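Local coordinates for ABC transporter substrate-binding protein (PDB 6TFX), which binds mannityl opines such as mannopinic acid as a periplasmic solute-binding protein and probably delivers them to an ABC transporter for import, at residues S140-G145 with A387-A392; V132-A137 with A392-T397; V40-A43 with N48-S51; F399-S404 with K423-A428; A54-S59 with V165-F170. All blocks are in the same frame, centred on the assembly; numbering follows the deposited sequence.

Overall arrangement
The five contacts illustrate how packing in a solute-binding protein connects to its ligand site: contact 1 holds the ligand directly, through R388, and the others extend from it through shared or touching residues. Contact 2, its centre about 8 Å from that of contact 1, shares A392 with it and continues along helix 392-400. The end of that helix enters contact 4, whose centre lies about 12 Å from that of contact 2, near a magnesium ion. Earlier in the sequence, contact 3 touches contact 1 through N141 and F42, with centres about 10 Å apart, and contact 5 touches contact 3 through D55. Contacts 4 and 5 are the most widely separated, about 33 Å between centres.

Contact 1. Residues S140-G145 with A387-A392; sequences SNFSGG and ARFPIA. With N72 ((2~{R})-2-[[(3~{R},4~{R},5~{S})-3,4,5,6-tetrakis(oxidanyl)-2-oxidanylidene-hexyl]amino]pentanedioic acid), chain C.
The backbones come closest at F142 and F389, whose CA atoms are 9.3 Å apart, where the loop after helix 135-138 meets the loop joining strand 381-386 to helix 392-400, at the ligand pocket of this family 5 solute-binding protein. Two phenylalanine side chains bridge that gap. They form an offset edge-to-face pair in which the edge of F142 is turned toward the face of F389, with centroids 5.7 Å apart and planes at 65°. The nearest atoms are F142 CD2 and F389 CE1, at 3.8 Å. F142 reaches this position because its CG lies anti to the backbone N (chi1 -169°). S143 OG, itself hydrogen-bonded to R29, lies over one face of F142, offset toward its rim. S140 OG lies 4.2 Å from F389 CZ while bonding to the carbonyl of A137.

R388 serves the ligand instead. The edge of its guanidinium faces the side-chain (CD) carboxylate of the pentanedioic acid part of N72: R388 NH1 donates to OE1 of N72 (3.0 Å) and R388 NH2 to OE2 of N72 (2.8 Å), the latter nearly straight at 169°. R388 NH1 also donates to A387 O at 3.0 Å, from above the carbonyl plane, and NE is held by Q398. All three guanidinium nitrogens are engaged, which fixes the group's rotation. The chemistry implies bidentate recognition of a carboxylate, whose negative charge the arginine probably balances.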
# COMPACT_ATOMS: atom_id res chain seq x y z
N SER A 140 0.43 14.02 3.44
CA SER A 140 0.51 13.97 1.99
C SER A 140 -0.61 13.16 1.36
O SER A 140 -1.48 12.65 2.06
CB SER A 140 1.87 13.43 1.55
OG SER A 140 1.90 12.05 1.86
N ASN A 141 -0.52 13.01 0.04
CA ASN A 141 -1.55 12.33 -0.75
C ASN A 141 -1.36 10.82 -0.70
O ASN A 141 -1.06 10.17 -1.71
CB ASN A 141 -1.62 12.91 -2.17
CG ASN A 141 -0.33 12.77 -2.94
OD1 ASN A 141 0.77 12.91 -2.41
ND2 ASN A 141 -0.47 12.57 -4.23
N PHE A 142 -1.59 10.26 0.49
CA PHE A 142 -1.53 8.81 0.69
C PHE A 142 -2.20 8.50 1.99
O PHE A 142 -2.12 9.30 2.94
CB PHE A 142 -0.09 8.25 0.71
CG PHE A 142 -0.01 6.73 0.63
CD1 PHE A 142 -0.48 6.04 -0.48
CD2 PHE A 142 0.57 6.00 1.66
CE1 PHE A 142 -0.39 4.64 -0.56
CE2 PHE A 142 0.66 4.60 1.59
CZ PHE A 142 0.18 3.93 0.48
N SER A 143 -2.88 7.35 2.03
CA SER A 143 -3.54 6.87 3.25
C SER A 143 -4.39 7.98 3.93
O SER A 143 -5.23 8.57 3.27
CB SER A 143 -2.52 6.20 4.18
OG SER A 143 -1.98 5.04 3.56
N GLY A 144 -4.13 8.29 5.20
CA GLY A 144 -4.96 9.24 5.93
C GLY A 144 -4.76 10.71 5.67
O GLY A 144 -5.39 11.53 6.33
N GLY A 145 -3.86 11.05 4.75
CA GLY A 145 -3.58 12.47 4.48
C GLY A 145 -4.58 13.17 3.57
O GLY A 145 -4.69 14.40 3.58
N ALA A 387 3.93 -2.04 0.80
CA ALA A 387 4.99 -1.10 1.15
C ALA A 387 4.35 0.01 1.98
O ALA A 387 3.13 0.23 1.88
CB ALA A 387 5.66 -0.51 -0.09
N ARG A 388 5.16 0.72 2.78
CA ARG A 388 4.64 1.85 3.56
C ARG A 388 5.66 3.00 3.39
O ARG A 388 6.66 2.83 2.66
CB ARG A 388 4.49 1.45 5.04
CG ARG A 388 3.33 0.45 5.29
CD ARG A 388 1.97 1.10 4.97
NE ARG A 388 0.81 0.26 5.28
CZ ARG A 388 0.12 -0.42 4.37
NH1 ARG A 388 0.55 -0.50 3.12
NH2 ARG A 388 -0.98 -1.07 4.73
N PHE A 389 5.43 4.16 4.06
CA PHE A 389 6.44 5.24 3.95
C PHE A 389 7.82 4.65 4.31
O PHE A 389 7.90 3.81 5.20
CB PHE A 389 6.12 6.41 4.90
CG PHE A 389 4.83 7.13 4.60
CD1 PHE A 389 4.52 7.53 3.30
CD2 PHE A 389 3.93 7.43 5.62
CE1 PHE A 389 3.33 8.21 3.03
CE2 PHE A 389 2.73 8.10 5.34
CZ PHE A 389 2.44 8.49 4.05
N PRO A 390 8.90 5.14 3.66
CA PRO A 390 10.21 4.49 3.82
C PRO A 390 11.01 4.83 5.08
O PRO A 390 12.21 5.17 5.00
CB PRO A 390 10.97 4.92 2.55
CG PRO A 390 10.37 6.27 2.21
CD PRO A 390 8.90 6.10 2.53
N ILE A 391 10.36 4.66 6.23
CA ILE A 391 10.99 4.78 7.54
C ILE A 391 10.52 3.53 8.27
O ILE A 391 9.32 3.24 8.26
CB ILE A 391 10.58 6.07 8.28
CG1 ILE A 391 11.12 7.32 7.52
CG2 ILE A 391 11.10 6.03 9.72
CD1 ILE A 391 10.65 8.64 8.09
N ALA A 392 11.46 2.75 8.85
CA ALA A 392 11.11 1.46 9.47
C ALA A 392 9.96 1.50 10.43
O ALA A 392 9.22 0.50 10.55
CB ALA A 392 12.33 0.84 10.13
OAB N72 C . 3.18 -11.09 -6.51
CAF N72 C . 2.92 -10.33 -5.31
CAG N72 C . 1.62 -9.47 -5.28
OAC N72 C . 1.06 -9.28 -6.54
CAH N72 C . 1.77 -8.27 -4.34
OAM N72 C . 2.99 -7.86 -3.87
CAI N72 C . 1.28 -6.84 -4.39
OAD N72 C . 1.21 -6.39 -5.73
CAJ N72 C . 0.09 -6.61 -3.49
OAE N72 C . -0.07 -7.37 -2.51
CAK N72 C . -0.93 -5.48 -3.83
N N72 C . -0.86 -4.41 -2.86
CA N72 C . -1.94 -4.11 -2.00
C N72 C . -3.06 -5.10 -1.87
O N72 C . -3.29 -6.08 -1.06
CB N72 C . -1.40 -3.54 -0.68
CG N72 C . -2.25 -3.62 0.58
CD N72 C . -1.97 -2.50 1.58
OE1 N72 C . -1.58 -1.35 1.20
OE2 N72 C . -2.14 -2.73 2.80
OXT N72 C . -3.86 -4.71 -2.75

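Contact 2. Residues V132-A137 with A392-T397; sequences VPSLLA and ADYYLT
S134 OG and Y394 OH, 2.7 Å apart, form the hydrogen bond that joins the start of helix 135-138 to helix 392-400. The serine sits at the N-cap position, yet its hydroxyl makes no capping bond; with chi1 at 59° OG lies between the backbone N and the carbonyl carbon and pairs with the tyrosine hydroxyl, either of which could be the donor. S134 OG meets the ring at its edge, near its plane, 3.6 Å from Y394 CE2. The tyrosine extends from its helix toward the neighbouring chain segment, also packing on L138 and meeting F389 edge to face, so a largely apolar ring carries its one polar atom to a polar partner. The S134 side chain in turn rests against I391.

The type I turn from V132 to L135 brings S134 round to face the tyrosine. On another part of helix 392-400, D393 and T397 both bind R429, the first by a salt bridge and the second by a hydrogen bond. Chemically, the link between the two segments is a single hydroxyl-hydroxyl bond that gives the tyrosine hydroxyl a partner, and neither group need be charged to form it.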
# COMPACT_ATOMS: atom_id res chain seq x y z
N VAL A 132 7.55 15.13 15.20
CA VAL A 132 7.23 14.05 14.27
C VAL A 132 8.04 14.34 13.00
O VAL A 132 7.60 15.11 12.13
CB VAL A 132 5.71 13.94 13.98
CG1 VAL A 132 5.44 12.80 12.98
CG2 VAL A 132 4.94 13.71 15.29
N PRO A 133 9.26 13.75 12.91
CA PRO A 133 10.13 14.06 11.76
C PRO A 133 9.48 13.89 10.39
O PRO A 133 9.70 14.74 9.49
CB PRO A 133 11.33 13.13 11.97
CG PRO A 133 11.41 12.98 13.51
CD PRO A 133 9.94 12.90 13.91
N SER A 134 8.65 12.84 10.25
CA SER A 134 8.01 12.56 8.95
C SER A 134 6.58 13.12 8.85
O SER A 134 5.75 12.56 8.12
CB SER A 134 8.00 11.05 8.72
OG SER A 134 7.31 10.38 9.76
N LEU A 135 6.30 14.26 9.54
CA LEU A 135 4.95 14.83 9.52
C LEU A 135 4.44 15.09 8.10
O LEU A 135 3.27 14.83 7.82
CB LEU A 135 4.89 16.13 10.34
CG LEU A 135 3.50 16.80 10.42
CD1 LEU A 135 2.46 15.91 11.14
CD2 LEU A 135 3.59 18.16 11.04
N LEU A 136 5.30 15.64 7.22
CA LEU A 136 4.81 15.95 5.87
C LEU A 136 4.32 14.71 5.13
O LEU A 136 3.29 14.80 4.47
CB LEU A 136 5.87 16.71 5.04
CG LEU A 136 6.22 18.10 5.55
CD1 LEU A 136 7.34 18.70 4.70
CD2 LEU A 136 4.99 19.03 5.58
N ALA A 137 4.97 13.54 5.31
CA ALA A 137 4.47 12.30 4.67
C ALA A 137 3.06 12.00 5.22
O ALA A 137 2.17 11.65 4.44
CB ALA A 137 5.40 11.14 5.01
N ALA A 392 11.46 2.75 8.85
CA ALA A 392 11.11 1.46 9.47
C ALA A 392 9.96 1.50 10.43
O ALA A 392 9.22 0.50 10.55
CB ALA A 392 12.33 0.84 10.13
N ASP A 393 9.78 2.63 11.15
CA ASP A 393 8.68 2.75 12.13
C ASP A 393 7.32 2.38 11.54
O ASP A 393 6.49 1.79 12.24
CB ASP A 393 8.59 4.19 12.69
CG ASP A 393 7.41 4.31 13.66
OD1 ASP A 393 7.35 3.52 14.63
OD2 ASP A 393 6.54 5.18 13.42
N TYR A 394 7.07 2.74 10.27
CA TYR A 394 5.75 2.47 9.70
C TYR A 394 5.51 0.99 9.50
O TYR A 394 4.55 0.45 10.06
CB TYR A 394 5.54 3.27 8.39
CG TYR A 394 5.45 4.75 8.71
CD1 TYR A 394 4.26 5.30 9.20
CD2 TYR A 394 6.57 5.57 8.67
CE1 TYR A 394 4.18 6.64 9.58
CE2 TYR A 394 6.51 6.92 9.05
CZ TYR A 394 5.31 7.43 9.53
OH TYR A 394 5.19 8.74 9.93
N TYR A 395 6.38 0.32 8.75
CA TYR A 395 6.14 -1.13 8.54
C TYR A 395 6.20 -1.86 9.86
O TYR A 395 5.37 -2.73 10.13
CB TYR A 395 7.21 -1.70 7.59
CG TYR A 395 6.64 -2.71 6.62
CD1 TYR A 395 6.07 -2.29 5.42
CD2 TYR A 395 6.70 -4.07 6.88
CE1 TYR A 395 5.58 -3.22 4.49
CE2 TYR A 395 6.21 -5.01 5.96
CZ TYR A 395 5.65 -4.57 4.76
OH TYR A 395 5.15 -5.49 3.85
N LEU A 396 7.17 -1.51 10.74
CA LEU A 396 7.29 -2.24 12.00
C LEU A 396 6.06 -2.07 12.89
O LEU A 396 5.57 -3.03 13.47
CB LEU A 396 8.55 -1.81 12.77
CG LEU A 396 9.86 -2.23 12.13
CD1 LEU A 396 11.02 -1.54 12.85
CD2 LEU A 396 10.05 -3.79 12.18
N THR A 397 5.60 -0.82 13.05
CA THR A 397 4.47 -0.60 13.94
C THR A 397 3.22 -1.29 13.38
O THR A 397 2.49 -1.94 14.13
CB THR A 397 4.22 0.91 14.13
OG1 THR A 397 5.37 1.48 14.78
CG2 THR A 397 2.95 1.18 14.94

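Contact 3. Residues V40-A43 with N48-S51; sequences VRFA and NPSS
The ring of F42 and the peptide joining N48 to P49 are the flat groups that meet here, and the peptide approaches the ring obliquely. F42 CE2 lies 3.4 Å from P49 N, and F42 CD2 lies 3.5 Å from N48 O. The proline ring adds an apolar contact, P49 CD 3.9 Å from F42 CE2, while S140 of another loop packs against the same phenylalanine.

The polar part centres on the hydroxyl of S51. A43 N donates to S51 OG at 3.1 Å and 162°, and S51 OG donates a hydrogen bond to N48 O at 2.8 Å, nearly along the C=O axis. That carbonyl takes a second bond, from S51 N, so two donors of one residue grip it. The serine can reach both partners because OG lies between its backbone N and carbonyl carbon (chi1 76°), and S51 CB packs 3.7 Å from A43 CB. N48 also closes an Asx turn, S50 N donating to N48 OD1 at 2.9 Å, at the start of the 3-10 segment 49-51.

In the fold this is the loop connecting the two antiparallel strands 40-41 and 53-54. Strand 40-41 leads into it and strand 53-54 leads out; N141 bonds to the backbone N of F42, and P390, in the loop preceding helix 392-400, touches P49.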
# COMPACT_ATOMS: atom_id res chain seq x y z
N VAL A 40 -0.32 18.67 1.40
CA VAL A 40 0.95 18.62 0.63
C VAL A 40 0.93 17.36 -0.22
O VAL A 40 0.07 16.50 -0.02
CB VAL A 40 2.19 18.69 1.57
CG1 VAL A 40 2.21 19.99 2.36
CG2 VAL A 40 2.23 17.50 2.54
N ARG A 41 1.90 17.21 -1.15
CA ARG A 41 1.83 15.98 -1.92
C ARG A 41 3.21 15.54 -2.30
O ARG A 41 4.12 16.36 -2.36
CB ARG A 41 1.02 16.23 -3.21
CG ARG A 41 1.71 17.21 -4.20
CD ARG A 41 1.01 17.13 -5.53
NE ARG A 41 1.62 17.98 -6.55
CZ ARG A 41 1.16 18.05 -7.79
NH1 ARG A 41 0.12 17.32 -8.16
NH2 ARG A 41 1.75 18.86 -8.67
N PHE A 42 3.35 14.27 -2.61
CA PHE A 42 4.58 13.77 -3.21
C PHE A 42 4.63 14.43 -4.61
O PHE A 42 3.59 14.67 -5.23
CB PHE A 42 4.45 12.26 -3.43
CG PHE A 42 4.66 11.51 -2.15
CD1 PHE A 42 3.61 11.32 -1.25
CD2 PHE A 42 5.88 10.93 -1.87
CE1 PHE A 42 3.83 10.64 -0.04
CE2 PHE A 42 6.09 10.23 -0.67
CZ PHE A 42 5.07 10.12 0.24
N ALA A 43 5.84 14.70 -5.13
CA ALA A 43 5.91 15.22 -6.49
C ALA A 43 5.36 14.14 -7.41
O ALA A 43 5.69 12.96 -7.23
CB ALA A 43 7.37 15.47 -6.86
N ASN A 48 9.12 9.23 -3.06
CA ASN A 48 10.05 9.59 -1.99
C ASN A 48 9.53 10.81 -1.21
O ASN A 48 9.29 11.85 -1.83
CB ASN A 48 11.44 9.89 -2.55
CG ASN A 48 12.53 9.85 -1.50
OD1 ASN A 48 12.36 10.37 -0.39
ND2 ASN A 48 13.66 9.22 -1.80
N PRO A 49 9.40 10.71 0.14
CA PRO A 49 8.97 11.89 0.92
C PRO A 49 9.88 13.10 0.73
O PRO A 49 9.45 14.23 0.99
CB PRO A 49 8.99 11.40 2.37
CG PRO A 49 8.77 9.91 2.25
CD PRO A 49 9.57 9.53 1.01
N SER A 50 11.13 12.90 0.23
CA SER A 50 12.04 14.02 -0.02
C SER A 50 11.43 15.01 -1.04
O SER A 50 11.77 16.19 -1.05
CB SER A 50 13.36 13.52 -0.60
OG SER A 50 13.17 12.93 -1.89
N SER A 51 10.55 14.49 -1.91
CA SER A 51 9.95 15.28 -2.99
C SER A 51 8.71 16.10 -2.58
O SER A 51 8.14 16.78 -3.43
CB SER A 51 9.55 14.35 -4.13
OG SER A 51 8.37 13.64 -3.78

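Contact 4. Residues F399-S404 with K423-A428; sequences FYHSAS and KQIEAA
H401 and E426 supply the polar interaction between the segments. H401 NE2 donates to E426 OE2 at 2.8 Å and 157°, close to the ring plane, and the carboxylate oxygen is met on its anti side. The two side chains cross at about a right angle, with ring and carboxylate planes 41° apart. The other ring nitrogen is occupied too: A403 N donates to H401 ND1 at 2.9 Å, somewhat tilted from the ring. With one nitrogen donating and the other accepting, the imidazole is fixed in rotation, and the pattern fits its neutral form with the proton on NE2.

H401 is the first residue to leave the helix that ends at Y400, so this His-carboxylate bond ties the exit of helix 392-400 to helix 422-430. The 3-10 segment 402-404 follows at once, S404 N bonding to H401 O. A further tie from the same corner to the second helix runs from S402 OG to D422.

Apolar contacts come from I425, which meets the first segment with two branches. Its CG2, placed anti to the backbone N, lies 4.0 Å from H401 CD2, near the plane of the imidazole and at its edge. Its CD1 lies 4.1 Å from H401 N and 4.4 Å from Y400 CB. The tyrosine ring turns away from the isoleucine; F399 CB lies over the centre of one of its faces, and its hydroxyl bonds to V295 O. The Y400 side chain lies about 6 Å from a magnesium ion held by C418 and C453.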
# COMPACT_ATOMS: atom_id res chain seq x y z
N PHE A 399 2.72 -3.80 11.09
CA PHE A 399 2.70 -5.26 10.92
C PHE A 399 3.15 -6.04 12.15
O PHE A 399 2.79 -7.24 12.25
CB PHE A 399 3.62 -5.64 9.77
CG PHE A 399 3.04 -5.35 8.42
CD1 PHE A 399 2.22 -6.28 7.78
CD2 PHE A 399 3.28 -4.12 7.79
CE1 PHE A 399 1.67 -6.01 6.52
CE2 PHE A 399 2.69 -3.83 6.55
CZ PHE A 399 1.92 -4.79 5.90
N TYR A 400 3.96 -5.44 13.05
CA TYR A 400 4.55 -6.23 14.12
C TYR A 400 4.39 -5.72 15.56
O TYR A 400 4.72 -6.49 16.46
CB TYR A 400 6.06 -6.44 13.82
CG TYR A 400 6.32 -6.95 12.42
CD1 TYR A 400 5.79 -8.16 11.98
CD2 TYR A 400 7.08 -6.20 11.52
CE1 TYR A 400 6.01 -8.62 10.68
CE2 TYR A 400 7.30 -6.64 10.22
CZ TYR A 400 6.73 -7.83 9.79
OH TYR A 400 6.94 -8.27 8.50
N HIS A 401 3.91 -4.48 15.78
CA HIS A 401 3.74 -4.02 17.17
C HIS A 401 2.45 -4.64 17.72
O HIS A 401 1.47 -4.73 16.98
CB HIS A 401 3.68 -2.50 17.24
CG HIS A 401 3.70 -1.98 18.64
ND1 HIS A 401 2.57 -2.00 19.44
CD2 HIS A 401 4.74 -1.49 19.36
CE1 HIS A 401 2.94 -1.48 20.60
NE2 HIS A 401 4.23 -1.16 20.60
N SER A 402 2.45 -5.09 18.98
CA SER A 402 1.25 -5.77 19.50
C SER A 402 -0.03 -4.91 19.46
O SER A 402 -1.13 -5.48 19.41
CB SER A 402 1.49 -6.33 20.90
OG SER A 402 1.54 -5.24 21.80
N ALA A 403 0.08 -3.58 19.48
CA ALA A 403 -1.13 -2.73 19.46
C ALA A 403 -1.87 -2.93 18.11
O ALA A 403 -3.08 -2.70 18.01
CB ALA A 403 -0.74 -1.26 19.61
N SER A 404 -1.13 -3.35 17.07
CA SER A 404 -1.70 -3.51 15.74
C SER A 404 -2.32 -4.89 15.52
O SER A 404 -2.80 -5.17 14.42
CB SER A 404 -0.61 -3.26 14.71
OG SER A 404 -0.14 -1.92 14.83
N LYS A 423 9.10 -3.15 22.72
CA LYS A 423 9.95 -2.16 23.37
C LYS A 423 10.93 -1.51 22.40
O LYS A 423 11.15 -0.30 22.48
CB LYS A 423 10.72 -2.79 24.55
CG LYS A 423 9.79 -3.37 25.63
CD LYS A 423 8.87 -2.35 26.30
CE LYS A 423 7.69 -3.01 26.95
NZ LYS A 423 6.90 -2.05 27.78
N GLN A 424 11.50 -2.29 21.47
CA GLN A 424 12.45 -1.74 20.49
C GLN A 424 11.75 -0.80 19.51
O GLN A 424 12.28 0.25 19.15
CB GLN A 424 13.14 -2.87 19.71
CG GLN A 424 14.11 -3.69 20.58
CD GLN A 424 13.45 -4.68 21.52
OE1 GLN A 424 12.28 -5.02 21.39
NE2 GLN A 424 14.22 -5.20 22.48
N ILE A 425 10.54 -1.19 19.07
CA ILE A 425 9.78 -0.37 18.12
C ILE A 425 9.42 0.97 18.79
O ILE A 425 9.62 2.03 18.19
CB ILE A 425 8.52 -1.16 17.65
CG1 ILE A 425 8.96 -2.34 16.75
CG2 ILE A 425 7.57 -0.22 16.89
CD1 ILE A 425 7.84 -3.35 16.42
N GLU A 426 8.90 0.91 20.02
CA GLU A 426 8.52 2.13 20.74
C GLU A 426 9.73 3.02 21.01
O GLU A 426 9.64 4.24 20.82
CB GLU A 426 7.86 1.76 22.06
CG GLU A 426 6.50 1.13 21.85
CD GLU A 426 5.88 0.62 23.14
OE1 GLU A 426 6.10 1.25 24.20
OE2 GLU A 426 5.18 -0.42 23.09
N ALA A 427 10.84 2.42 21.48
CA ALA A 427 12.04 3.23 21.78
C ALA A 427 12.62 3.84 20.50
O ALA A 427 13.03 5.00 20.52
CB ALA A 427 13.11 2.41 22.48
N ALA A 428 12.61 3.09 19.38
CA ALA A 428 13.16 3.63 18.12
C ALA A 428 12.35 4.81 17.62
O ALA A 428 12.89 5.77 17.08
CB ALA A 428 13.19 2.53 17.06

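Contact 5. Residues A54-S59 with V165-F170; sequences ADLAES and VGFGPF
A carboxylate oxygen lies at the edge of a buried phenylalanine ring: D55 OD2 sits near the plane of the F167 ring, 4.4 Å from F167 CE1. The setting is the edge of a four-stranded antiparallel sheet, where the chain just before outermost strand 57-62 meets the loop that leads into strand 170-176. D55 brings a charge to the ring's rim, but its carboxylate is engaged elsewhere, OD1 in a salt bridge with R191 and OD2 with A38 N. No hydrogen bond crosses between the segments, and the rest of the link is hydrophobic.

F167 is flanked in its loop by G166 and G168. Its CG lies between the backbone N and the carbonyl carbon (chi1 61°), which turns the ring toward the other segment, and W79 meets the ring at about 55° between planes. L56 packs on L73 and V86, so F167 joins an apolar cluster beside the sheet. The leucine and phenylalanine side chains cross at about a right angle, and L56 CB meets F167 CZ obliquely at 3.6 Å, while farther along the leucine L56 CD2 lies 4.0 Å from F167 CE2.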
# COMPACT_ATOMS: atom_id res chain seq x y z
N ALA A 54 3.96 21.68 -2.04
CA ALA A 54 2.63 22.24 -1.75
C ALA A 54 1.49 21.57 -2.57
O ALA A 54 1.68 21.24 -3.75
CB ALA A 54 2.63 23.73 -2.05
N ASP A 55 0.29 21.44 -1.98
CA ASP A 55 -0.90 20.93 -2.69
C ASP A 55 -2.03 21.89 -2.26
O ASP A 55 -1.99 23.06 -2.66
CB ASP A 55 -1.21 19.45 -2.35
CG ASP A 55 -2.09 18.70 -3.35
OD1 ASP A 55 -2.26 19.21 -4.49
OD2 ASP A 55 -2.61 17.59 -3.00
N LEU A 56 -2.95 21.48 -1.36
CA LEU A 56 -3.98 22.43 -0.88
C LEU A 56 -3.33 23.58 -0.10
O LEU A 56 -3.79 24.73 -0.20
CB LEU A 56 -4.99 21.70 0.00
CG LEU A 56 -5.98 22.57 0.77
CD1 LEU A 56 -6.95 23.34 -0.19
CD2 LEU A 56 -6.77 21.70 1.72
N ALA A 57 -2.29 23.27 0.71
CA ALA A 57 -1.55 24.31 1.46
C ALA A 57 -0.59 25.01 0.51
O ALA A 57 0.22 24.34 -0.12
CB ALA A 57 -0.77 23.69 2.60
N GLU A 58 -0.65 26.34 0.42
CA GLU A 58 0.31 27.04 -0.45
C GLU A 58 1.64 27.25 0.30
O GLU A 58 2.69 27.38 -0.34
CB GLU A 58 -0.27 28.37 -0.97
CG GLU A 58 -0.69 29.34 0.12
CD GLU A 58 -1.31 30.63 -0.38
OE1 GLU A 58 -1.51 30.77 -1.61
OE2 GLU A 58 -1.61 31.51 0.47
N SER A 59 1.60 27.30 1.65
CA SER A 59 2.80 27.50 2.47
C SER A 59 2.54 26.99 3.88
O SER A 59 1.39 26.76 4.26
CB SER A 59 3.18 28.98 2.52
OG SER A 59 2.22 29.75 3.22
N VAL A 165 -16.20 12.46 -3.18
CA VAL A 165 -16.08 13.86 -3.59
C VAL A 165 -14.71 14.31 -3.13
O VAL A 165 -14.44 14.27 -1.94
CB VAL A 165 -17.16 14.77 -2.96
CG1 VAL A 165 -16.95 16.23 -3.39
CG2 VAL A 165 -18.57 14.29 -3.31
N GLY A 166 -13.86 14.71 -4.07
CA GLY A 166 -12.54 15.23 -3.72
C GLY A 166 -12.26 16.55 -4.42
O GLY A 166 -13.18 17.13 -5.01
N PHE A 167 -11.03 17.07 -4.28
CA PHE A 167 -10.65 18.29 -5.03
C PHE A 167 -9.56 17.98 -6.06
O PHE A 167 -9.00 18.89 -6.69
CB PHE A 167 -10.28 19.49 -4.13
CG PHE A 167 -9.10 19.29 -3.21
CD1 PHE A 167 -7.80 19.29 -3.71
CD2 PHE A 167 -9.28 19.19 -1.84
CE1 PHE A 167 -6.71 19.13 -2.85
CE2 PHE A 167 -8.20 19.05 -0.98
CZ PHE A 167 -6.92 18.99 -1.50
N GLY A 168 -9.30 16.69 -6.25
CA GLY A 168 -8.32 16.17 -7.20
C GLY A 168 -8.73 16.41 -8.65
O GLY A 168 -9.83 16.92 -8.94
N PRO A 169 -7.84 16.01 -9.58
CA PRO A 169 -8.09 16.33 -11.00
C PRO A 169 -9.20 15.55 -11.68
O PRO A 169 -9.66 15.98 -12.74
CB PRO A 169 -6.73 16.06 -11.67
CG PRO A 169 -6.01 15.10 -10.74
CD PRO A 169 -6.47 15.49 -9.36
N PHE A 170 -9.61 14.38 -11.12
CA PHE A 170 -10.67 13.58 -11.74
C PHE A 170 -11.75 13.27 -10.74
O PHE A 170 -11.46 13.07 -9.57
CB PHE A 170 -10.09 12.29 -12.35
CG PHE A 170 -9.09 12.59 -13.44
CD1 PHE A 170 -9.50 12.89 -14.73
CD2 PHE A 170 -7.73 12.64 -13.15
CE1 PHE A 170 -8.57 13.25 -15.72
CE2 PHE A 170 -6.80 12.97 -14.15
CZ PHE A 170 -7.23 13.31 -15.42